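Local coordinates for protein alkylhydroperoxidase AhpD core (Rhodospirillum rubrum, PDB 2OUW) that probably acts as a peroxide-reducing oxidoreductase of the carboxymuconolactone decarboxylase family, built as an all-helical chain that assembles into a hexamer, at residues R6-D9 and D10-S14; D24-R27 and A28-S32; N37-R40 and G41-N44; R51-E54 and Q55-T58; P68-R71 and E72-L76. All coordinates share one frame; numbering follows the deposited sequence. Where two conformers were deposited one is given.

Interaction 1: R6-D9 and D10-S14; sequences RLLD and DAEIS
R6 meets E12 end-on, NH1 donating to OE1 and NH2 to OE2, each to the syn lone pair of its oxygen. The shorter arm of this salt bridge, R6 NH2 to E12 OE2, spans 3.0 Å, and the guanidinium and carboxylate planes are only 14° apart. L8 lies against the same carboxylate, its CG 3.8 Å from E12 OE1, while L8 CB rests 3.9 Å from I13 CG1. E12 reaches this far back because its CG stands opposite the backbone N (chi1 177°) and the chain beyond stays extended. Behind it D9 is the N-cap of helix 10-13: in one of its two conformers OD1 accepts from E12 N at 2.7 Å. D9 O receives I13 N, and a water links D9 N with E12 OE1. Further out, D10 OD1 makes salt bridges with R40 and R27, tying the short helix to helices 37-42 and 17-30. With two nearly straight bonds to R6, the E12 carboxylate is probably held against rotation and its charge largely balanced.

Interaction 2: D24-R27 and A28-S32; sequences DDIR and ATRGS. With ACY (acetic acid), chain I.
D25 O is gripped twice by T29: the backbone N donates at 2.8 Å and OG1 at 2.7 Å, reaching the carbonyl oxygen from opposite faces of its plane. This is the last full turn of helix 17-30, which ends with a glycine of positive phi at the C' position. G31 takes up a left-handed backbone conformation (phi 75°), and its N donates to R27 O at 2.9 Å; S32 N adds a weak bond to the same oxygen. On another side of the turn, I26 and R30 run side by side in the same direction, with I26 CG2 3.8 Å from R30 CD and over one face of the guanidinium. R30 stays extended from CG to NE, which carries its polar end to a bound acetic acid molecule, probably from the crystallisation liquor. There NE donates to the ligand's O at 3.0 Å and NH2 to its OXT at 3.1 Å. Polar ends also join helix 46-60: D25 OD2 accepts from W53 NE1, and T29 OG1 bonds to K57 NZ. R27 NE donates to D33 O in the loop that follows. Where the chain turns back past the cap, R27 CA makes a CH···O contact with S32 O at 3.2 Å.

Interaction 3: N37-R40 and G41-N44; sequences NIWR and GLAN
W39 and L42 lie side by side and point the same way, so that the leucine methyl CD1 approaches the six-membered part of the indole obliquely, 3.8 Å from W39 CE3. The same methyl is 4.0 Å from CG1 of I38, whose side chain also runs alongside L42. I38 sets its CG1 opposite the backbone N (chi1 -177°); its other branch, CG2, then sits 3.5 Å above one face of the W39 ring, offset toward the rim. Three apolar side chains on one flank of helix 37-42 thus interlock. Their outer surfaces face other parts of the protein: W39 meets W53 edge-to-face, and I38 and L42 pack on V122 and M125 of a second subunit. At the far end of the helix N44 turns its amide back, and ND2 donates to G41 O at 2.9 Å with a 158° bond, the oxygen 14° out of the amide plane. ND2 also donates to R6 O in the N-terminal loop. Replacing N44 by a leucine would probably leave G41 O and R6 O without this side-chain donor and weaken the tie between loop and helix end. Chemically, one flank offers apolar carbon to the core and the subunit interface, while at the C-terminal end a single amide nitrogen serves two backbone oxygens where the helix gives way to loop.

Interaction 4: R51-E54 and Q55-T58; sequences RTWE and QVKT. With ACY (acetic acid), chain H.
W53 receives K57 over one face of its indole: K57 CB stands 4.2 Å from the centroid of the six-membered ring, 17° off the ring normal, a CH-pi contact. The V56 side chain crosses that of W53 at about a right angle, and its CG1 comes obliquely to within 3.9 Å of W53 CZ3. With an alanine in place of W53, a gap is likely to open beside the K57 methylenes and the D25 carboxylate to lose its indole donor. A second flat group, the Q55 amide, reaches back toward the preceding turn on an extended chain so that R51 O lies in its plane, and NE2 donates to that oxygen at 3.2 Å with a 167° bond, coming from above the carbonyl plane. In this all-helical chain, helix 46-60 borders other subunits of the assembly, and Q55 bears this out: NE2 also bonds to Q117 of the second subunit, and OE1 accepts from Q117 of the fourth. The R51 side chain bends at chi3 (-56°), and its guanidinium has the carboxyl carbon of a bound acetic acid molecule, probably from the crystallisation liquor, at its edge and in its plane. R51 NH2 reaches the O atom of this ligand only weakly, at 3.3 Å.

Interaction 5: P68-R71 and E72-L76; sequences PLTR and EMIYL
L69 sets its CG opposite the backbone N (chi1 176°) while M73, modelled as selenomethionine, swings its CG opposite the carbonyl carbon (chi1 -64°), and the two side chains, one turn apart on helix 68-81, slant across each other. L69 CD1 comes to 4.1 Å from M73 CG, and L69 CG to 4.2 Å from the selenium of M73. A quarter-turn round the helix, the methyls T70 CG2 and I74 CD1 approach more loosely, at 4.3 Å. Beneath them the helix bonds run from each N-H to the carbonyl four residues back, as from I74 N to T70 O at 3.0 Å. T70 O also takes a weak second bond from M73 N. The helix's other flank is polar. E72 OE1 accepts from H91 ND1 and OE2 pairs with K98, while the Y75 ring stacks on H91. In relatives of the AhpD type a glutamate and a histidine accompany the redox-active cysteine pair, and E72, twelve residues before C84, and H91, four after C87, are consistent with that site. Helix 68-81 is packed on several sides: M60 of helix 46-60 touches R71, E72 and Y75, V108 of helix 102-125 meets M73, and from the second subunit I111 packs on R71 and I74 while T118 bonds to the Y75 hydroxyl.

Overall arrangement
From the N terminus, the five contacts follow one another in series, each local to its own turn or helix; none nests in or crosses another. Interaction 1 caps the short helix 10-13, and its D10 joins R27 of interaction 2 and R40 of interaction 3, whose N44 in turn holds the R6 loop. Interaction 2, at the end of helix 17-30, then reaches W53 and K57 of interaction 4, and W39 of interaction 3 packs between these helices. Interactions 1 and 3 are closest, with centres 9 Å apart. Interaction 5 touches none of the others, nearest atoms to interaction 4 lying about 5 Å away, yet 3, 4 and 5 all meet the second subunit.

Interaction 1: R6-D9 and D10-S14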
loop_
_atom_site.group_PDB
_atom_site.type_symbol
_atom_site.label_atom_id
_atom_site.label_comp_id
_atom_site.label_asym_id
_atom_site.label_seq_id
_atom_site.Cartn_x
_atom_site.Cartn_y
_atom_site.Cartn_z
ATOM N N ARG B 6 -7.150 -2.063 -24.709
ATOM C CA ARG B 6 -8.141 -1.407 -25.528
ATOM C C ARG B 6 -9.444 -1.269 -24.741
ATOM O O ARG B 6 -9.784 -2.159 -23.955
ATOM C CB ARG B 6 -8.372 -2.237 -26.786
ATOM C CG ARG B 6 -8.189 -1.488 -28.076
ATOM C CD ARG B 6 -7.757 -2.428 -29.201
ATOM N NE ARG B 6 -8.525 -3.672 -29.196
ATOM C CZ ARG B 6 -9.802 -3.777 -29.538
ATOM N NH1 ARG B 6 -10.499 -2.712 -29.933
ATOM N NH2 ARG B 6 -10.387 -4.964 -29.487
ATOM N N LEU B 7 -10.163 -0.161 -24.949
ATOM C CA LEU B 7 -11.502 0.008 -24.384
ATOM C C LEU B 7 -12.553 -0.238 -25.458
ATOM O O LEU B 7 -12.658 0.537 -26.411
ATOM C CB LEU B 7 -11.677 1.402 -23.801
ATOM C CG LEU B 7 -10.719 1.817 -22.692
ATOM C CD1 LEU B 7 -11.201 3.146 -22.128
ATOM C CD2 LEU B 7 -10.594 0.790 -21.594
ATOM N N LEU B 8 -13.314 -1.313 -25.315
ATOM C CA LEU B 8 -14.230 -1.755 -26.364
ATOM C C LEU B 8 -15.462 -0.860 -26.422
ATOM O O LEU B 8 -16.024 -0.532 -25.384
ATOM C CB LEU B 8 -14.643 -3.212 -26.138
ATOM C CG LEU B 8 -13.704 -4.276 -26.731
ATOM C CD1 LEU B 8 -12.358 -4.296 -26.069
ATOM C CD2 LEU B 8 -14.343 -5.672 -26.695
ATOM N N ASP B 9 -15.863 -0.456 -27.632
ATOM C CA ASP B 9 -17.039 0.388 -27.834
ATOM C C ASP B 9 -18.254 -0.482 -28.069
ATOM O O ASP B 9 -18.126 -1.687 -28.300
ATOM C CB ASP B 9 -16.858 1.390 -29.001
ATOM C CG ASP B 9 -16.728 0.724 -30.377
ATOM O OD1 ASP B 9 -17.208 -0.413 -30.601
ATOM O OD2 ASP B 9 -16.124 1.367 -31.261
ATOM N N ASP B 10 -19.427 0.133 -28.015
ATOM C CA ASP B 10 -20.689 -0.600 -28.187
ATOM C C ASP B 10 -20.799 -1.306 -29.526
ATOM O O ASP B 10 -21.314 -2.436 -29.610
ATOM C CB ASP B 10 -21.876 0.337 -27.962
ATOM C CG ASP B 10 -21.995 0.782 -26.510
ATOM O OD1 ASP B 10 -21.441 0.101 -25.617
ATOM O OD2 ASP B 10 -22.668 1.799 -26.243
ATOM N N ALA B 11 -20.286 -0.672 -30.577
ATOM C CA ALA B 11 -20.384 -1.258 -31.913
ATOM C C ALA B 11 -19.674 -2.599 -31.989
ATOM O O ALA B 11 -20.227 -3.559 -32.510
ATOM C CB ALA B 11 -19.852 -0.325 -32.936
ATOM N N GLU B 12 -18.466 -2.658 -31.456
ATOM C CA GLU B 12 -17.686 -3.893 -31.420
ATOM C C GLU B 12 -18.306 -4.919 -30.505
ATOM O O GLU B 12 -18.362 -6.111 -30.845
ATOM C CB GLU B 12 -16.252 -3.625 -30.944
ATOM C CG GLU B 12 -15.404 -4.912 -30.813
ATOM C CD GLU B 12 -13.929 -4.663 -30.537
ATOM O OE1 GLU B 12 -13.525 -3.481 -30.401
ATOM O OE2 GLU B 12 -13.179 -5.674 -30.460
ATOM N N ILE B 13 -18.755 -4.462 -29.336
ATOM C CA ILE B 13 -19.376 -5.355 -28.352
ATOM C C ILE B 13 -20.621 -6.058 -28.916
ATOM O O ILE B 13 -20.836 -7.229 -28.629
ATOM C CB ILE B 13 -19.706 -4.599 -27.036
ATOM C CG1 ILE B 13 -18.408 -4.279 -26.281
ATOM C CG2 ILE B 13 -20.711 -5.388 -26.156
ATOM C CD1 ILE B 13 -18.579 -3.260 -25.208
ATOM N N SER B 14 -21.427 -5.378 -29.718
ATOM C CA SER B 14 -22.588 -6.049 -30.300
ATOM C C SER B 14 -22.220 -7.236 -31.220
ATOM O O SER B 14 -23.035 -8.130 -31.436
ATOM C CB SER B 14 -23.517 -5.068 -31.028
ATOM O OG SER B 14 -22.814 -4.305 -31.984
HETATM O O HOH W 1 -14.424 -1.149 -29.916
#

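Interaction 2: D24-R27 and A28-S32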
loop_
_atom_site.group_PDB
_atom_site.type_symbol
_atom_site.label_atom_id
_atom_site.label_comp_id
_atom_site.label_asym_id
_atom_site.label_seq_id
_atom_site.Cartn_x
_atom_site.Cartn_y
_atom_site.Cartn_z
ATOM N N ASP B 24 -25.387 -5.856 -21.463
ATOM C CA ASP B 24 -26.821 -5.650 -21.368
ATOM C C ASP B 24 -27.352 -5.946 -19.987
ATOM O O ASP B 24 -28.254 -5.280 -19.546
ATOM C CB ASP B 24 -27.542 -6.479 -22.418
ATOM C CG ASP B 24 -27.393 -5.893 -23.802
ATOM O OD1 ASP B 24 -27.014 -4.700 -23.928
ATOM O OD2 ASP B 24 -27.640 -6.639 -24.761
ATOM N N ASP B 25 -26.798 -6.945 -19.319
ATOM C CA ASP B 25 -27.125 -7.233 -17.922
ATOM C C ASP B 25 -26.715 -6.072 -16.980
ATOM O O ASP B 25 -27.477 -5.682 -16.108
ATOM C CB ASP B 25 -26.450 -8.528 -17.475
ATOM C CG ASP B 25 -27.091 -9.112 -16.218
ATOM O OD1 ASP B 25 -28.324 -9.118 -16.148
ATOM O OD2 ASP B 25 -26.379 -9.579 -15.318
ATOM N N ILE B 26 -25.522 -5.521 -17.167
ATOM C CA ILE B 26 -25.126 -4.304 -16.433
ATOM C C ILE B 26 -26.150 -3.187 -16.618
ATOM O O ILE B 26 -26.569 -2.567 -15.661
ATOM C CB ILE B 26 -23.733 -3.778 -16.839
ATOM C CG1 ILE B 26 -22.668 -4.825 -16.487
ATOM C CG2 ILE B 26 -23.477 -2.403 -16.120
ATOM C CD1 ILE B 26 -21.256 -4.567 -17.012
ATOM N N ARG B 27 -26.558 -2.942 -17.850
ATOM C CA ARG B 27 -27.512 -1.897 -18.124
ATOM C C ARG B 27 -28.870 -2.205 -17.522
ATOM O O ARG B 27 -29.540 -1.312 -17.015
ATOM C CB ARG B 27 -27.676 -1.691 -19.622
ATOM C CG ARG B 27 -26.467 -1.114 -20.276
ATOM C CD ARG B 27 -26.749 -0.897 -21.755
ATOM N NE ARG B 27 -25.602 -0.240 -22.361
ATOM C CZ ARG B 27 -24.713 -0.820 -23.167
ATOM N NH1 ARG B 27 -24.855 -2.086 -23.587
ATOM N NH2 ARG B 27 -23.695 -0.088 -23.598
ATOM N N ALA B 28 -29.286 -3.470 -17.576
ATOM C CA ALA B 28 -30.599 -3.849 -17.051
ATOM C C ALA B 28 -30.584 -3.732 -15.543
ATOM O O ALA B 28 -31.547 -3.303 -14.955
ATOM C CB ALA B 28 -30.974 -5.282 -17.484
ATOM N N THR B 29 -29.465 -4.112 -14.942
ATOM C CA THR B 29 -29.298 -4.138 -13.495
ATOM C C THR B 29 -29.242 -2.728 -12.932
ATOM O O THR B 29 -29.925 -2.419 -11.961
ATOM C CB THR B 29 -28.001 -4.871 -13.118
ATOM O OG1 THR B 29 -28.082 -6.237 -13.522
ATOM C CG2 THR B 29 -27.726 -4.803 -11.643
ATOM N N ARG B 30 -28.442 -1.882 -13.567
ATOM C CA ARG B 30 -28.217 -0.519 -13.114
ATOM C C ARG B 30 -29.297 0.451 -13.531
ATOM O O ARG B 30 -29.394 1.534 -12.983
ATOM C CB ARG B 30 -26.864 -0.019 -13.625
ATOM C CG ARG B 30 -25.725 -0.732 -12.971
ATOM C CD ARG B 30 -24.391 -0.100 -13.278
ATOM N NE ARG B 30 -23.366 -0.780 -12.489
ATOM C CZ ARG B 30 -22.051 -0.575 -12.597
ATOM N NH1 ARG B 30 -21.564 0.280 -13.475
ATOM N NH2 ARG B 30 -21.216 -1.258 -11.824
ATOM N N GLY B 31 -30.113 0.076 -14.498
ATOM C CA GLY B 31 -31.211 0.947 -14.917
ATOM C C GLY B 31 -30.762 2.138 -15.740
ATOM O O GLY B 31 -31.406 3.185 -15.771
ATOM N N SER B 32 -29.662 1.956 -16.443
ATOM C CA SER B 32 -29.078 3.011 -17.239
ATOM C C SER B 32 -28.361 2.375 -18.411
ATOM O O SER B 32 -27.822 1.286 -18.261
ATOM C CB SER B 32 -28.081 3.758 -16.361
ATOM O OG SER B 32 -27.203 4.517 -17.142
HETATM C C ACY I . -23.659 -2.101 -9.226
HETATM O O ACY I . -24.388 -2.397 -10.205
HETATM O OXT ACY I . -22.421 -2.236 -9.174
HETATM C CH3 ACY I . -24.300 -1.540 -7.995
#

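Interaction 3: N37-R40 and G41-N44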
loop_
_atom_site.group_PDB
_atom_site.type_symbol
_atom_site.label_atom_id
_atom_site.label_comp_id
_atom_site.label_asym_id
_atom_site.label_seq_id
_atom_site.Cartn_x
_atom_site.Cartn_y
_atom_site.Cartn_z
ATOM N N ASN B 37 -15.971 2.706 -18.105
ATOM C CA ASN B 37 -14.762 2.193 -18.743
ATOM C C ASN B 37 -14.144 0.921 -18.192
ATOM O O ASN B 37 -13.533 0.144 -18.947
ATOM C CB ASN B 37 -13.703 3.300 -18.759
ATOM C CG ASN B 37 -14.045 4.400 -19.739
ATOM O OD1 ASN B 37 -14.777 4.171 -20.707
ATOM N ND2 ASN B 37 -13.506 5.599 -19.507
ATOM N N ILE B 38 -14.244 0.722 -16.883
ATOM C CA ILE B 38 -13.683 -0.492 -16.300
ATOM C C ILE B 38 -14.170 -1.690 -17.114
ATOM O O ILE B 38 -13.361 -2.562 -17.483
ATOM C CB ILE B 38 -13.953 -0.642 -14.804
ATOM C CG1 ILE B 38 -13.245 -1.908 -14.273
ATOM C CG2 ILE B 38 -15.435 -0.706 -14.472
ATOM C CD1 ILE B 38 -13.568 -2.258 -12.869
ATOM N N TRP B 39 -15.468 -1.703 -17.451
ATOM C CA TRP B 39 -16.070 -2.872 -18.120
ATOM C C TRP B 39 -15.582 -3.044 -19.558
ATOM O O TRP B 39 -15.456 -4.161 -20.064
ATOM C CB TRP B 39 -17.614 -2.823 -18.024
ATOM C CG TRP B 39 -18.065 -2.727 -16.597
ATOM C CD1 TRP B 39 -18.580 -1.620 -15.968
ATOM C CD2 TRP B 39 -17.959 -3.739 -15.588
ATOM N NE1 TRP B 39 -18.812 -1.893 -14.633
ATOM C CE2 TRP B 39 -18.458 -3.187 -14.381
ATOM C CE3 TRP B 39 -17.532 -5.070 -15.590
ATOM C CZ2 TRP B 39 -18.515 -3.924 -13.184
ATOM C CZ3 TRP B 39 -17.590 -5.794 -14.398
ATOM C CH2 TRP B 39 -18.076 -5.216 -13.220
ATOM N N ARG B 40 -15.282 -1.915 -20.188
ATOM C CA ARG B 40 -14.836 -1.844 -21.544
ATOM C C ARG B 40 -13.396 -2.336 -21.703
ATOM O O ARG B 40 -13.029 -2.790 -22.766
ATOM C CB ARG B 40 -14.964 -0.405 -22.048
ATOM C CG ARG B 40 -16.418 0.065 -22.087
ATOM C CD ARG B 40 -16.627 1.360 -22.835
ATOM N NE ARG B 40 -18.041 1.734 -22.792
ATOM C CZ ARG B 40 -18.993 1.229 -23.576
ATOM N NH1 ARG B 40 -18.725 0.321 -24.510
ATOM N NH2 ARG B 40 -20.239 1.651 -23.412
ATOM N N GLY B 41 -12.608 -2.226 -20.643
ATOM C CA GLY B 41 -11.283 -2.808 -20.566
ATOM C C GLY B 41 -11.329 -4.285 -20.194
ATOM O O GLY B 41 -10.590 -5.101 -20.778
ATOM N N LEU B 42 -12.173 -4.658 -19.228
ATOM C CA LEU B 42 -12.357 -6.087 -18.913
ATOM C C LEU B 42 -12.886 -6.857 -20.113
ATOM O O LEU B 42 -12.591 -8.033 -20.270
ATOM C CB LEU B 42 -13.268 -6.293 -17.711
ATOM C CG LEU B 42 -12.751 -5.736 -16.375
ATOM C CD1 LEU B 42 -13.828 -5.748 -15.333
ATOM C CD2 LEU B 42 -11.547 -6.514 -15.897
ATOM N N ALA B 43 -13.635 -6.185 -20.989
ATOM C CA ALA B 43 -14.221 -6.812 -22.170
ATOM C C ALA B 43 -13.231 -7.502 -23.114
ATOM O O ALA B 43 -13.646 -8.337 -23.938
ATOM C CB ALA B 43 -15.053 -5.770 -22.948
ATOM N N ASN B 44 -11.951 -7.145 -23.031
ATOM C CA ASN B 44 -10.919 -7.853 -23.804
ATOM C C ASN B 44 -10.792 -9.338 -23.441
ATOM O O ASN B 44 -10.306 -10.121 -24.239
ATOM C CB ASN B 44 -9.553 -7.200 -23.623
ATOM C CG ASN B 44 -9.488 -5.844 -24.247
ATOM O OD1 ASN B 44 -9.351 -5.729 -25.452
ATOM N ND2 ASN B 44 -9.594 -4.802 -23.435
#

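Interaction 4: R51-E54 and Q55-T58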
loop_
_atom_site.group_PDB
_atom_site.type_symbol
_atom_site.label_atom_id
_atom_site.label_comp_id
_atom_site.label_asym_id
_atom_site.label_seq_id
_atom_site.Cartn_x
_atom_site.Cartn_y
_atom_site.Cartn_z
ATOM N N ARG B 51 -16.749 -13.117 -14.774
ATOM C CA ARG B 51 -16.426 -13.413 -13.363
ATOM C C ARG B 51 -16.502 -12.168 -12.474
ATOM O O ARG B 51 -16.885 -12.231 -11.310
ATOM C CB ARG B 51 -15.011 -13.989 -13.225
ATOM C CG ARG B 51 -14.854 -15.447 -13.519
ATOM C CD ARG B 51 -13.602 -16.014 -12.861
ATOM N NE ARG B 51 -12.377 -15.305 -13.233
ATOM C CZ ARG B 51 -11.716 -15.460 -14.387
ATOM N NH1 ARG B 51 -12.142 -16.306 -15.326
ATOM N NH2 ARG B 51 -10.603 -14.762 -14.595
ATOM N N THR B 52 -16.048 -11.042 -13.009
ATOM C CA THR B 52 -15.997 -9.819 -12.246
ATOM C C THR B 52 -17.416 -9.278 -12.084
ATOM O O THR B 52 -17.868 -8.975 -10.972
ATOM C CB THR B 52 -15.114 -8.773 -12.937
ATOM O OG1 THR B 52 -13.830 -9.340 -13.265
ATOM C CG2 THR B 52 -14.941 -7.568 -12.028
ATOM N N TRP B 53 -18.132 -9.173 -13.199
ATOM C CA TRP B 53 -19.499 -8.714 -13.132
ATOM C C TRP B 53 -20.358 -9.591 -12.235
ATOM O O TRP B 53 -21.135 -9.048 -11.447
ATOM C CB TRP B 53 -20.129 -8.602 -14.495
ATOM C CG TRP B 53 -21.593 -8.319 -14.425
ATOM C CD1 TRP B 53 -22.575 -9.093 -14.917
ATOM C CD2 TRP B 53 -22.237 -7.195 -13.795
ATOM N NE1 TRP B 53 -23.795 -8.520 -14.668
ATOM C CE2 TRP B 53 -23.616 -7.354 -13.983
ATOM C CE3 TRP B 53 -21.777 -6.063 -13.115
ATOM C CZ2 TRP B 53 -24.546 -6.441 -13.507
ATOM C CZ3 TRP B 53 -22.687 -5.148 -12.661
ATOM C CH2 TRP B 53 -24.072 -5.346 -12.850
ATOM N N GLU B 54 -20.219 -10.915 -12.316
ATOM C CA GLU B 54 -21.053 -11.772 -11.472
ATOM C C GLU B 54 -20.813 -11.509 -9.977
ATOM O O GLU B 54 -21.775 -11.491 -9.181
ATOM C CB GLU B 54 -20.901 -13.260 -11.811
ATOM C CG GLU B 54 -21.544 -13.719 -13.171
ATOM C CD GLU B 54 -23.045 -13.378 -13.352
ATOM O OE1 GLU B 54 -23.815 -13.499 -12.370
ATOM O OE2 GLU B 54 -23.464 -13.010 -14.489
ATOM N N GLN B 55 -19.546 -11.302 -9.593
ATOM C CA GLN B 55 -19.236 -10.921 -8.212
ATOM C C GLN B 55 -19.859 -9.607 -7.814
ATOM O O GLN B 55 -20.463 -9.489 -6.751
ATOM C CB GLN B 55 -17.739 -10.799 -8.000
ATOM C CG GLN B 55 -17.076 -12.083 -7.706
ATOM C CD GLN B 55 -15.579 -11.914 -7.633
ATOM O OE1 GLN B 55 -15.023 -11.716 -6.533
ATOM N NE2 GLN B 55 -14.913 -11.946 -8.811
ATOM N N VAL B 56 -19.677 -8.607 -8.665
ATOM C CA VAL B 56 -20.170 -7.269 -8.376
ATOM C C VAL B 56 -21.688 -7.325 -8.174
ATOM O O VAL B 56 -22.231 -6.790 -7.187
ATOM C CB VAL B 56 -19.754 -6.300 -9.488
ATOM C CG1 VAL B 56 -20.500 -5.004 -9.400
ATOM C CG2 VAL B 56 -18.253 -6.081 -9.414
ATOM N N LYS B 57 -22.353 -8.022 -9.087
ATOM C CA LYS B 57 -23.806 -8.157 -9.050
ATOM C C LYS B 57 -24.240 -8.859 -7.754
ATOM O O LYS B 57 -25.165 -8.405 -7.083
ATOM C CB LYS B 57 -24.297 -8.901 -10.301
ATOM C CG LYS B 57 -25.780 -8.760 -10.588
ATOM C CD LYS B 57 -26.220 -9.686 -11.717
ATOM C CE LYS B 57 -27.738 -9.909 -11.716
ATOM N NZ LYS B 57 -28.544 -8.680 -12.015
ATOM N N THR B 58 -23.552 -9.929 -7.365
ATOM C CA THR B 58 -23.918 -10.675 -6.158
ATOM C C THR B 58 -23.703 -9.904 -4.871
ATOM O O THR B 58 -24.533 -9.958 -3.961
ATOM C CB THR B 58 -23.102 -11.976 -6.042
ATOM O OG1 THR B 58 -23.460 -12.847 -7.117
ATOM C CG2 THR B 58 -23.350 -12.699 -4.706
HETATM C C ACY H . -8.911 -15.980 -17.518
HETATM O O ACY H . -8.836 -16.792 -16.568
HETATM O OXT ACY H . -9.501 -16.226 -18.591
HETATM C CH3 ACY H . -8.264 -14.638 -17.379
#

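Interaction 5: P68-R71 and E72-L76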
loop_
_atom_site.group_PDB
_atom_site.type_symbol
_atom_site.label_atom_id
_atom_site.label_comp_id
_atom_site.label_asym_id
_atom_site.label_seq_id
_atom_site.Cartn_x
_atom_site.Cartn_y
_atom_site.Cartn_z
ATOM N N PRO B 68 -27.509 -0.525 0.138
ATOM C CA PRO B 68 -26.653 -0.253 -0.998
ATOM C C PRO B 68 -25.725 0.926 -0.841
ATOM O O PRO B 68 -24.620 0.880 -1.350
ATOM C CB PRO B 68 -27.659 -0.006 -2.133
ATOM C CG PRO B 68 -28.796 -0.832 -1.767
ATOM C CD PRO B 68 -28.920 -0.602 -0.285
ATOM N N LEU B 69 -26.176 1.984 -0.171
ATOM C CA LEU B 69 -25.339 3.167 0.016
ATOM C C LEU B 69 -24.184 2.835 0.941
ATOM O O LEU B 69 -23.056 3.214 0.695
ATOM C CB LEU B 69 -26.150 4.347 0.580
ATOM C CG LEU B 69 -25.336 5.608 0.905
ATOM C CD1 LEU B 69 -24.509 6.052 -0.304
ATOM C CD2 LEU B 69 -26.222 6.728 1.370
ATOM N N THR B 70 -24.471 2.126 2.022
ATOM C CA THR B 70 -23.427 1.716 2.942
ATOM C C THR B 70 -22.357 0.897 2.208
ATOM O O THR B 70 -21.167 1.149 2.358
ATOM C CB THR B 70 -24.048 0.944 4.127
ATOM O OG1 THR B 70 -25.030 1.787 4.763
ATOM C CG2 THR B 70 -23.000 0.542 5.142
ATOM N N ARG B 71 -22.786 -0.040 1.375
ATOM C CA ARG B 71 -21.855 -0.842 0.557
ATOM C C ARG B 71 -20.960 -0.014 -0.327
ATOM O O ARG B 71 -19.780 -0.301 -0.449
ATOM C CB ARG B 71 -22.608 -1.812 -0.330
ATOM C CG ARG B 71 -23.482 -2.786 0.422
ATOM C CD ARG B 71 -24.303 -3.580 -0.569
ATOM N NE ARG B 71 -25.300 -4.371 0.130
ATOM C CZ ARG B 71 -26.224 -5.096 -0.484
ATOM N NH1 ARG B 71 -26.268 -5.128 -1.804
ATOM N NH2 ARG B 71 -27.088 -5.802 0.219
ATOM N N GLU B 72 -21.521 1.018 -0.962
ATOM C CA GLU B 72 -20.712 1.901 -1.799
ATOM C C GLU B 72 -19.731 2.740 -0.985
ATOM O O GLU B 72 -18.633 3.039 -1.449
ATOM C CB GLU B 72 -21.571 2.847 -2.641
ATOM C CG GLU B 72 -22.029 2.297 -3.970
ATOM C CD GLU B 72 -20.916 1.775 -4.880
ATOM O OE1 GLU B 72 -19.762 2.262 -4.834
ATOM O OE2 GLU B 72 -21.227 0.863 -5.662
HETATM N N MSE B 73 -20.106 3.126 0.229
HETATM C CA MSE B 73 -19.199 3.960 1.033
HETATM C C MSE B 73 -18.015 3.119 1.494
HETATM O O MSE B 73 -16.883 3.576 1.497
HETATM C CB MSE B 73 -19.948 4.571 2.210
HETATM C CG MSE B 73 -21.037 5.526 1.754
HETATM SE SE MSE B 73 -21.961 6.437 3.196
HETATM C CE MSE B 73 -21.749 5.179 4.668
ATOM N N ILE B 74 -18.276 1.868 1.849
ATOM C CA ILE B 74 -17.195 0.977 2.187
ATOM C C ILE B 74 -16.286 0.790 0.959
ATOM O O ILE B 74 -15.054 0.903 1.066
ATOM C CB ILE B 74 -17.704 -0.370 2.663
ATOM C CG1 ILE B 74 -18.365 -0.245 4.035
ATOM C CG2 ILE B 74 -16.562 -1.355 2.771
ATOM C CD1 ILE B 74 -19.231 -1.452 4.410
ATOM N N TYR B 75 -16.886 0.546 -0.204
ATOM C CA TYR B 75 -16.125 0.371 -1.462
ATOM C C TYR B 75 -15.259 1.579 -1.771
ATOM O O TYR B 75 -14.119 1.457 -2.237
ATOM C CB TYR B 75 -17.075 0.110 -2.626
ATOM C CG TYR B 75 -16.615 -0.894 -3.681
ATOM C CD1 TYR B 75 -15.553 -0.618 -4.528
ATOM C CD2 TYR B 75 -17.282 -2.095 -3.859
ATOM C CE1 TYR B 75 -15.172 -1.525 -5.528
ATOM C CE2 TYR B 75 -16.905 -2.998 -4.844
ATOM C CZ TYR B 75 -15.854 -2.705 -5.676
ATOM O OH TYR B 75 -15.472 -3.598 -6.665
ATOM N N LEU B 76 -15.807 2.755 -1.505
ATOM C CA LEU B 76 -15.087 3.988 -1.726
ATOM C C LEU B 76 -13.923 4.141 -0.778
ATOM O O LEU B 76 -12.831 4.541 -1.186
ATOM C CB LEU B 76 -16.040 5.177 -1.636
ATOM C CG LEU B 76 -15.433 6.577 -1.578
ATOM C CD1 LEU B 76 -14.612 6.865 -2.830
ATOM C CD2 LEU B 76 -16.532 7.583 -1.395
#